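Local coordinates for Rho guanine nucleotide exchange factor 12 (Homo sapiens, PDB 1TXD), which acts as a guanine nucleotide exchange factor for the RhoA GTPase, through its DH/PH unit, and may link G alpha-12 and alpha-13 signals to RhoA, at residues G58-S63 / S143-F148; I23-V28 / T188-E193; P112-L117 / R205-F210. The protein carries 1 engineered substitution. All blocks are in the same frame, centred on the assembly; numbering follows the deposited sequence.

Interaction 1: residues G58-S63 / S143-F148; sequences GILSPS and SRFQTF
The Arg-144 guanidinium has one of its faces turned to Ile-59, whose CD1 methyl sits over it. The modelled distance of 3.0 Å from Ile-59 CD1 to Arg-144 NH2 is too short to be taken literally, so close apposition is the safer reading. The Phe-145 ring receives the other branch of the same isoleucine at its edge, near the ring plane, while the CD2 methyl of Leu-60 comes in obliquely, 3.7 Å from Phe-145 CD1. Ile-59 thus works as a fork: with CG1 beside its backbone N (chi1 -62°), the CD1 arm goes to the arginine, and CG2, anti to that N, lies 3.6 Å from Phe-145 CB. The turn between helices 20-57 and 62-69 of the DH helical bundle is in this way laid against the first turn of helix 143-154. Leu-60 reaches inward to Val-54, Leu-65 and Ile-68, and Phe-145 also touches Ile-68, which places both in the buried side of the contact. Since methyl groups meet an aromatic ring and the flat face of a guanidinium, the joint depends on shape and dispersion rather than on directional polar bonds, with the arginine on its exposed side.

Interaction 2: residues I23-V28 / T188-E193; sequences IKRQEV and TEWPTE
Arg-25 lays one face of its guanidinium against the rim of the Trp-190 indole, whose CH2 stands 3.6 Å above the guanidinium plane. The two planes lie 63° apart, so the indole presents its edge to the cation and no parallel cation-pi stack forms. This is a corner of the DH helical bundle, where the early part of helix 20-57 meets the turn leading into helix 191-230, with Trp-190 as N-cap residue. With CG anti to the backbone N (chi1 -162°) and chi2 extended, Arg-25 CD is led past Thr-188 OG1 at 3.8 Å; the bend at chi3 (74°) then turns NE and the guanidinium toward Trp-190. Its polar atoms are shared out: NE pairs with Glu-22, and NH2 bonds to the carbonyl of Asp-99. Glu-193 OE1 accepts from the backbone N of Ile-101 and of Gly-102, Trp-190 NE1 bonds Gln-100, and Thr-188 OG1 bonds Ile-184 O. The direct salt bridge is long, with Arg-25 NH1 4.0 Å from Glu-193 OE1. A leucine in place of Arg-25 would probably leave Glu-193 without its nearby positive charge and Asp-99 O without its donor. A water closes the distance: it lies in the guanidinium plane, accepts from Arg-25 NH1 at 2.9 Å, and donates to Thr-188 OG1 at 2.6 Å and Glu-193 OE1 at 3.0 Å.

Interaction 3: residues P112-L117 / R205-F210; sequences PGEEKL and RQILNF. Engineered in segment 205-210: Phe-210 (natural residue Tyr).
Ile-207 buries more surface here than any other residue, and it does so mainly against the aliphatic stem of Glu-114. Ile-207 CG1 lies 3.6 Å from Glu-114 CG, and the two side chains lie alongside each other, pointing opposite ways. The glutamate leaves the helix with CG anti to the backbone N (chi1 168°) and continues extended, so its methylenes run along the isoleucine and the carboxylate ends near Gln-206. Leu-117, one turn on, completes the apolar patch by crossing Ile-207 at about a right angle, its CD2 4.1 Å from Ile-207 CD1. These residues join helix 112-126 to the long helix 191-230 of the DH bundle; the short segments run nearly parallel, their axes 10.2 Å apart at a crossing angle of -23°. Leu-117 also touches Leu-78 of helix 72-90. At the outer margin Gln-206 brings NE2 within 3.4 Å of Glu-114 OE2, but the angle is poor and the amide and carboxylate planes are 58° apart, so this is proximity rather than a hydrogen bond. Phe-210, engineered in place of tyrosine, makes a cation-pi contact with Lys-118 of the partner helix, and its ring meets that of His-119. Chemically, the glutamate is amphipathic in its use: its stem serves as apolar packing for Ile-207, whereas its carboxylate lies at the polar margin, where OE1 makes a weak hydrogen bond to His-203.

Overall arrangement
All three contacts belong to the DH domain, yet they sample different depths and chemistries. Interactions 2 and 3 are buried and share helix 191-230, their centres about 23 Å apart: interaction 2 grips its beginning against the start of helix 20-57, interaction 3 its middle against helix 112-126. Interaction 1 lies about 49 Å from interaction 2 (centre to centre), only partly buried, where helix 20-57 ends and turns into helix 62-69; helix 20-57 therefore connects the two sites. Polar groups and a bridging water dominate interaction 2, while aliphatic packing, part of it from the stem of a glutamate, governs interaction 3 and methyl contacts with flat groups govern interaction 1. One bundle thus uses different chemistry at its ends and along its length.

Interaction 1: residues G58-S63 / S143-F148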
loop_
_atom_site.group_PDB
_atom_site.type_symbol
_atom_site.label_atom_id
_atom_site.label_comp_id
_atom_site.label_asym_id
_atom_site.label_seq_id
_atom_site.Cartn_x
_atom_site.Cartn_y
_atom_site.Cartn_z
ATOM N N GLY A 58 27.682 -2.137 -3.407
ATOM C CA GLY A 58 27.819 -1.615 -2.050
ATOM C C GLY A 58 27.453 -0.159 -1.886
ATOM O O GLY A 58 27.881 0.446 -0.920
ATOM N N ILE A 59 26.647 0.363 -2.815
ATOM C CA ILE A 59 26.202 1.753 -2.854
ATOM C C ILE A 59 25.228 2.087 -1.723
ATOM O O ILE A 59 25.231 3.226 -1.244
ATOM C CB ILE A 59 25.382 2.043 -4.205
ATOM C CG1 ILE A 59 26.183 1.852 -5.462
ATOM C CG2 ILE A 59 24.709 3.410 -4.170
ATOM C CD1 ILE A 59 27.592 2.321 -5.367
ATOM N N LEU A 60 24.326 1.142 -1.420
ATOM C CA LEU A 60 23.364 1.282 -0.348
ATOM C C LEU A 60 23.796 0.614 0.948
ATOM O O LEU A 60 24.547 -0.343 0.980
ATOM C CB LEU A 60 21.992 0.750 -0.743
ATOM C CG LEU A 60 21.412 1.354 -2.053
ATOM C CD1 LEU A 60 20.228 0.571 -2.436
ATOM C CD2 LEU A 60 21.124 2.806 -1.909
ATOM N N SER A 61 23.330 1.187 2.032
ATOM C CA SER A 61 23.536 0.643 3.386
ATOM C C SER A 61 22.582 -0.518 3.629
ATOM O O SER A 61 21.597 -0.648 2.889
ATOM C CB SER A 61 23.295 1.742 4.388
ATOM O OG SER A 61 21.923 2.010 4.507
ATOM N N PRO A 62 22.796 -1.296 4.697
ATOM C CA PRO A 62 21.859 -2.358 5.052
ATOM C C PRO A 62 20.442 -1.800 5.192
ATOM O O PRO A 62 19.536 -2.388 4.654
ATOM C CB PRO A 62 22.421 -2.915 6.380
ATOM C CG PRO A 62 23.904 -2.737 6.232
ATOM C CD PRO A 62 23.978 -1.328 5.577
ATOM N N SER A 63 20.271 -0.612 5.757
ATOM C CA SER A 63 18.920 -0.091 5.992
ATOM C C SER A 63 18.217 0.461 4.729
ATOM O O SER A 63 17.001 0.374 4.570
ATOM C CB SER A 63 19.025 0.975 7.043
ATOM O OG SER A 63 17.753 1.528 7.191
ATOM N N SER A 143 24.915 10.669 -5.972
ATOM C CA SER A 143 25.306 10.485 -7.351
ATOM C C SER A 143 25.540 9.031 -7.780
ATOM O O SER A 143 25.201 8.670 -8.882
ATOM C CB SER A 143 26.597 11.262 -7.655
ATOM O OG SER A 143 26.204 12.582 -7.811
ATOM N N ARG A 144 26.147 8.238 -6.919
ATOM C CA ARG A 144 26.496 6.874 -7.281
ATOM C C ARG A 144 25.258 6.017 -7.478
ATOM O O ARG A 144 25.265 5.113 -8.317
ATOM C CB ARG A 144 27.397 6.243 -6.242
ATOM C CG ARG A 144 28.467 7.157 -5.742
ATOM C CD ARG A 144 29.607 6.455 -5.061
ATOM N NE ARG A 144 30.004 5.219 -5.733
ATOM C CZ ARG A 144 30.131 4.026 -5.129
ATOM N NH1 ARG A 144 29.863 3.879 -3.819
ATOM N NH2 ARG A 144 30.516 2.966 -5.844
ATOM N N PHE A 145 24.178 6.331 -6.743
ATOM C CA PHE A 145 22.960 5.557 -6.853
ATOM C C PHE A 145 22.113 6.098 -8.012
ATOM O O PHE A 145 21.430 5.339 -8.710
ATOM C CB PHE A 145 22.174 5.628 -5.550
ATOM C CG PHE A 145 20.868 4.907 -5.602
ATOM C CD1 PHE A 145 20.828 3.528 -5.517
ATOM C CD2 PHE A 145 19.687 5.594 -5.759
ATOM C CE1 PHE A 145 19.644 2.838 -5.567
ATOM C CE2 PHE A 145 18.498 4.921 -5.794
ATOM C CZ PHE A 145 18.468 3.530 -5.694
ATOM N N GLN A 146 22.118 7.414 -8.201
ATOM C CA GLN A 146 21.488 7.979 -9.403
ATOM C C GLN A 146 22.108 7.324 -10.659
ATOM O O GLN A 146 21.394 6.895 -11.590
ATOM C CB GLN A 146 21.605 9.500 -9.450
ATOM C CG GLN A 146 20.522 10.171 -10.280
ATOM C CD GLN A 146 20.831 10.120 -11.769
ATOM O OE1 GLN A 146 21.988 10.008 -12.133
ATOM N NE2 GLN A 146 19.795 10.090 -12.609
ATOM N N THR A 147 23.433 7.261 -10.693
ATOM C CA THR A 147 24.111 6.651 -11.827
ATOM C C THR A 147 23.681 5.217 -11.972
ATOM O O THR A 147 23.227 4.796 -13.036
ATOM C CB THR A 147 25.654 6.727 -11.681
ATOM O OG1 THR A 147 26.081 8.089 -11.695
ATOM C CG2 THR A 147 26.378 6.144 -12.931
ATOM N N PHE A 148 23.804 4.465 -10.891
ATOM C CA PHE A 148 23.413 3.046 -10.903
ATOM C C PHE A 148 22.023 2.830 -11.466
ATOM O O PHE A 148 21.869 2.032 -12.336
ATOM C CB PHE A 148 23.511 2.382 -9.536
ATOM C CG PHE A 148 22.910 0.989 -9.523
ATOM C CD1 PHE A 148 23.673 -0.105 -9.876
ATOM C CD2 PHE A 148 21.588 0.812 -9.295
ATOM C CE1 PHE A 148 23.138 -1.374 -9.922
ATOM C CE2 PHE A 148 21.031 -0.455 -9.340
ATOM C CZ PHE A 148 21.826 -1.548 -9.662
#

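Interaction 2: residues I23-V28 / T188-E193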
loop_
_atom_site.group_PDB
_atom_site.type_symbol
_atom_site.label_atom_id
_atom_site.label_comp_id
_atom_site.label_asym_id
_atom_site.label_seq_id
_atom_site.Cartn_x
_atom_site.Cartn_y
_atom_site.Cartn_z
ATOM N N ILE A 23 -12.421 -27.014 -23.836
ATOM C CA ILE A 23 -11.328 -26.265 -24.448
ATOM C C ILE A 23 -11.154 -24.895 -23.761
ATOM O O ILE A 23 -10.028 -24.468 -23.542
ATOM C CB ILE A 23 -11.519 -26.154 -25.968
ATOM C CG1 ILE A 23 -10.849 -27.360 -26.637
ATOM C CG2 ILE A 23 -10.917 -24.918 -26.529
ATOM C CD1 ILE A 23 -11.308 -27.611 -27.984
ATOM N N LYS A 24 -12.265 -24.242 -23.407
ATOM C CA LYS A 24 -12.224 -22.937 -22.746
ATOM C C LYS A 24 -11.614 -23.075 -21.361
ATOM O O LYS A 24 -10.790 -22.248 -20.977
ATOM C CB LYS A 24 -13.617 -22.320 -22.631
ATOM C CG LYS A 24 -14.036 -21.527 -23.848
ATOM C CD LYS A 24 -15.471 -21.818 -24.261
ATOM C CE LYS A 24 -15.733 -21.468 -25.727
ATOM N NZ LYS A 24 -16.794 -22.330 -26.288
ATOM N N ARG A 25 -12.015 -24.114 -20.625
ATOM C CA ARG A 25 -11.430 -24.439 -19.324
ATOM C C ARG A 25 -9.915 -24.529 -19.450
ATOM O O ARG A 25 -9.194 -23.998 -18.588
ATOM C CB ARG A 25 -12.002 -25.750 -18.710
ATOM C CG ARG A 25 -11.754 -25.918 -17.164
ATOM C CD ARG A 25 -12.274 -27.223 -16.555
ATOM N NE ARG A 25 -11.407 -28.314 -16.964
ATOM C CZ ARG A 25 -10.475 -28.901 -16.231
ATOM N NH1 ARG A 25 -10.261 -28.574 -14.955
ATOM N NH2 ARG A 25 -9.759 -29.870 -16.797
ATOM N N GLN A 26 -9.421 -25.155 -20.519
ATOM C CA GLN A 26 -7.991 -25.391 -20.606
ATOM C C GLN A 26 -7.302 -24.081 -20.855
ATOM O O GLN A 26 -6.220 -23.844 -20.337
ATOM C CB GLN A 26 -7.614 -26.342 -21.724
ATOM C CG GLN A 26 -8.135 -27.770 -21.529
ATOM C CD GLN A 26 -7.450 -28.468 -20.393
ATOM O OE1 GLN A 26 -6.234 -28.405 -20.289
ATOM N NE2 GLN A 26 -8.227 -29.090 -19.516
ATOM N N GLU A 27 -7.931 -23.260 -21.677
ATOM C CA GLU A 27 -7.365 -21.991 -22.059
ATOM C C GLU A 27 -7.207 -21.083 -20.841
ATOM O O GLU A 27 -6.201 -20.427 -20.715
ATOM C CB GLU A 27 -8.219 -21.309 -23.134
ATOM C CG GLU A 27 -7.877 -21.713 -24.582
ATOM C CD GLU A 27 -8.976 -21.323 -25.578
ATOM O OE1 GLU A 27 -9.030 -21.860 -26.717
ATOM O OE2 GLU A 27 -9.799 -20.456 -25.214
ATOM N N VAL A 28 -8.204 -21.048 -19.968
ATOM C CA VAL A 28 -8.155 -20.227 -18.779
ATOM C C VAL A 28 -7.252 -20.803 -17.674
ATOM O O VAL A 28 -6.656 -20.029 -16.927
ATOM C CB VAL A 28 -9.548 -19.876 -18.224
ATOM C CG1 VAL A 28 -10.339 -19.081 -19.234
ATOM C CG2 VAL A 28 -10.304 -21.107 -17.776
ATOM N N THR A 188 -16.008 -24.743 -15.448
ATOM C CA THR A 188 -15.875 -25.988 -14.729
ATOM C C THR A 188 -17.297 -26.501 -14.556
ATOM O O THR A 188 -18.141 -25.842 -13.945
ATOM C CB THR A 188 -15.173 -25.779 -13.378
ATOM O OG1 THR A 188 -13.780 -25.456 -13.579
ATOM C CG2 THR A 188 -15.162 -27.069 -12.587
ATOM N N GLU A 189 -17.566 -27.662 -15.127
ATOM C CA GLU A 189 -18.937 -28.156 -15.202
ATOM C C GLU A 189 -19.358 -28.843 -13.920
ATOM O O GLU A 189 -20.414 -28.547 -13.366
ATOM C CB GLU A 189 -19.088 -29.113 -16.381
ATOM C CG GLU A 189 -18.671 -28.511 -17.700
ATOM C CD GLU A 189 -19.814 -28.487 -18.682
ATOM O OE1 GLU A 189 -20.227 -29.582 -19.143
ATOM O OE2 GLU A 189 -20.296 -27.367 -18.984
ATOM N N TRP A 190 -18.494 -29.712 -13.416
ATOM C CA TRP A 190 -18.898 -30.699 -12.438
ATOM C C TRP A 190 -18.713 -30.173 -11.014
ATOM O O TRP A 190 -17.640 -29.690 -10.653
ATOM C CB TRP A 190 -18.211 -32.051 -12.686
ATOM C CG TRP A 190 -16.746 -32.020 -12.753
ATOM C CD1 TRP A 190 -15.895 -32.546 -11.836
ATOM C CD2 TRP A 190 -15.918 -31.458 -13.802
ATOM N NE1 TRP A 190 -14.593 -32.324 -12.223
ATOM C CE2 TRP A 190 -14.575 -31.661 -13.425
ATOM C CE3 TRP A 190 -16.177 -30.785 -15.010
ATOM C CZ2 TRP A 190 -13.488 -31.212 -14.210
ATOM C CZ3 TRP A 190 -15.103 -30.345 -15.793
ATOM C CH2 TRP A 190 -13.780 -30.570 -15.391
ATOM N N PRO A 191 -19.770 -30.272 -10.208
ATOM C CA PRO A 191 -19.972 -29.378 -9.056
ATOM C C PRO A 191 -18.907 -29.440 -7.962
ATOM O O PRO A 191 -18.645 -28.410 -7.355
ATOM C CB PRO A 191 -21.322 -29.841 -8.484
ATOM C CG PRO A 191 -21.951 -30.598 -9.565
ATOM C CD PRO A 191 -20.843 -31.281 -10.297
ATOM N N THR A 192 -18.343 -30.616 -7.701
ATOM C CA THR A 192 -17.387 -30.794 -6.603
ATOM C C THR A 192 -16.075 -30.092 -6.948
ATOM O O THR A 192 -15.416 -29.497 -6.081
ATOM C CB THR A 192 -17.195 -32.321 -6.320
ATOM O OG1 THR A 192 -18.443 -32.895 -5.910
ATOM C CG2 THR A 192 -16.298 -32.576 -5.126
ATOM N N GLU A 193 -15.722 -30.138 -8.231
ATOM C CA GLU A 193 -14.524 -29.482 -8.727
ATOM C C GLU A 193 -14.718 -27.974 -8.761
ATOM O O GLU A 193 -13.827 -27.229 -8.315
ATOM C CB GLU A 193 -14.142 -30.007 -10.107
ATOM C CG GLU A 193 -13.130 -29.171 -10.870
ATOM C CD GLU A 193 -11.716 -29.322 -10.357
ATOM O OE1 GLU A 193 -10.814 -28.780 -11.022
ATOM O OE2 GLU A 193 -11.506 -29.986 -9.310
HETATM O O HOH W 1 -11.599 -26.758 -13.166
#

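Interaction 3: residues P112-L117 / R205-F210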
loop_
_atom_site.group_PDB
_atom_site.type_symbol
_atom_site.label_atom_id
_atom_site.label_comp_id
_atom_site.label_asym_id
_atom_site.label_seq_id
_atom_site.Cartn_x
_atom_site.Cartn_y
_atom_site.Cartn_z
ATOM N N PRO A 112 -1.872 -23.010 4.695
ATOM C CA PRO A 112 -0.504 -22.475 4.741
ATOM C C PRO A 112 -0.098 -21.727 3.496
ATOM O O PRO A 112 0.711 -20.823 3.618
ATOM C CB PRO A 112 0.360 -23.719 4.937
ATOM C CG PRO A 112 -0.566 -24.664 5.673
ATOM C CD PRO A 112 -1.891 -24.471 4.948
ATOM N N GLY A 113 -0.658 -22.076 2.342
ATOM C CA GLY A 113 -0.391 -21.391 1.099
ATOM C C GLY A 113 -0.927 -19.978 1.112
ATOM O O GLY A 113 -0.200 -19.064 0.731
ATOM N N GLU A 114 -2.163 -19.795 1.582
ATOM C CA GLU A 114 -2.729 -18.465 1.845
ATOM C C GLU A 114 -1.894 -17.642 2.841
ATOM O O GLU A 114 -1.562 -16.487 2.568
ATOM C CB GLU A 114 -4.176 -18.575 2.326
ATOM C CG GLU A 114 -4.699 -17.266 2.870
ATOM C CD GLU A 114 -6.181 -17.277 3.157
ATOM O OE1 GLU A 114 -6.763 -18.340 3.186
ATOM O OE2 GLU A 114 -6.763 -16.200 3.358
ATOM N N GLU A 115 -1.522 -18.221 3.988
ATOM C CA GLU A 115 -0.759 -17.467 5.003
ATOM C C GLU A 115 0.590 -17.005 4.475
ATOM O O GLU A 115 1.012 -15.902 4.733
ATOM C CB GLU A 115 -0.536 -18.294 6.284
ATOM C CG GLU A 115 -1.815 -18.841 6.903
ATOM C CD GLU A 115 -2.573 -17.793 7.700
ATOM O OE1 GLU A 115 -2.009 -16.711 7.996
ATOM O OE2 GLU A 115 -3.734 -18.060 8.052
ATOM N N LYS A 116 1.289 -17.867 3.771
ATOM C CA LYS A 116 2.570 -17.516 3.256
ATOM C C LYS A 116 2.437 -16.364 2.206
ATOM O O LYS A 116 3.155 -15.425 2.292
ATOM C CB LYS A 116 3.256 -18.741 2.675
ATOM C CG LYS A 116 4.573 -18.405 2.005
ATOM C CD LYS A 116 5.380 -19.684 1.667
ATOM C CE LYS A 116 6.858 -19.379 1.329
ATOM N NZ LYS A 116 7.795 -19.638 2.531
ATOM N N LEU A 117 1.491 -16.446 1.274
ATOM C CA LEU A 117 1.341 -15.450 0.237
ATOM C C LEU A 117 0.865 -14.163 0.807
ATOM O O LEU A 117 1.454 -13.164 0.501
ATOM C CB LEU A 117 0.397 -15.924 -0.903
ATOM C CG LEU A 117 0.006 -14.988 -2.026
ATOM C CD1 LEU A 117 1.246 -14.425 -2.635
ATOM C CD2 LEU A 117 -0.869 -15.697 -3.109
ATOM N N ARG A 205 -9.452 -13.545 -2.886
ATOM C CA ARG A 205 -10.074 -12.280 -2.524
ATOM C C ARG A 205 -9.756 -11.882 -1.096
ATOM O O ARG A 205 -9.429 -10.741 -0.867
ATOM C CB ARG A 205 -11.589 -12.332 -2.749
ATOM C CG ARG A 205 -12.035 -11.462 -3.915
ATOM C CD ARG A 205 -13.500 -11.595 -4.277
ATOM N NE ARG A 205 -13.515 -11.924 -5.688
ATOM C CZ ARG A 205 -13.907 -13.074 -6.212
ATOM N NH1 ARG A 205 -14.416 -14.066 -5.481
ATOM N NH2 ARG A 205 -13.798 -13.211 -7.501
ATOM N N GLN A 206 -9.844 -12.817 -0.146
ATOM C CA GLN A 206 -9.410 -12.570 1.245
ATOM C C GLN A 206 -7.946 -12.098 1.328
ATOM O O GLN A 206 -7.654 -11.176 2.042
ATOM C CB GLN A 206 -9.539 -13.834 2.100
ATOM C CG GLN A 206 -10.909 -14.081 2.748
ATOM C CD GLN A 206 -10.887 -15.306 3.676
ATOM O OE1 GLN A 206 -11.766 -16.169 3.578
ATOM N NE2 GLN A 206 -9.856 -15.404 4.535
ATOM N N ILE A 207 -7.050 -12.781 0.628
ATOM C CA ILE A 207 -5.634 -12.421 0.558
ATOM C C ILE A 207 -5.443 -10.992 0.042
ATOM O O ILE A 207 -4.695 -10.210 0.608
ATOM C CB ILE A 207 -4.889 -13.375 -0.366
ATOM C CG1 ILE A 207 -4.713 -14.731 0.282
ATOM C CG2 ILE A 207 -3.562 -12.819 -0.756
ATOM C CD1 ILE A 207 -4.158 -15.837 -0.689
ATOM N N LEU A 208 -6.103 -10.681 -1.056
ATOM C CA LEU A 208 -6.028 -9.372 -1.635
ATOM C C LEU A 208 -6.491 -8.338 -0.619
ATOM O O LEU A 208 -5.789 -7.359 -0.421
ATOM C CB LEU A 208 -6.882 -9.289 -2.904
ATOM C CG LEU A 208 -7.080 -7.926 -3.546
ATOM C CD1 LEU A 208 -5.758 -7.322 -3.956
ATOM C CD2 LEU A 208 -8.125 -8.001 -4.757
ATOM N N ASN A 209 -7.659 -8.545 0.005
ATOM C CA ASN A 209 -8.154 -7.622 1.019
ATOM C C ASN A 209 -7.209 -7.398 2.202
ATOM O O ASN A 209 -7.166 -6.288 2.724
ATOM C CB ASN A 209 -9.529 -8.061 1.552
ATOM C CG ASN A 209 -10.614 -7.961 0.504
ATOM O OD1 ASN A 209 -11.391 -8.905 0.307
ATOM N ND2 ASN A 209 -10.678 -6.819 -0.180
ATOM N N PHE A 210 -6.468 -8.443 2.612
ATOM C CA PHE A 210 -5.490 -8.364 3.711
ATOM C C PHE A 210 -4.306 -7.557 3.237
ATOM O O PHE A 210 -3.709 -6.791 3.968
ATOM C CB PHE A 210 -5.015 -9.783 4.105
ATOM C CG PHE A 210 -3.957 -9.834 5.226
ATOM C CD1 PHE A 210 -2.609 -9.851 4.934
ATOM C CD2 PHE A 210 -4.348 -9.920 6.572
ATOM C CE1 PHE A 210 -1.629 -9.931 5.970
ATOM C CE2 PHE A 210 -3.402 -9.995 7.609
ATOM C CZ PHE A 210 -2.022 -9.994 7.295
#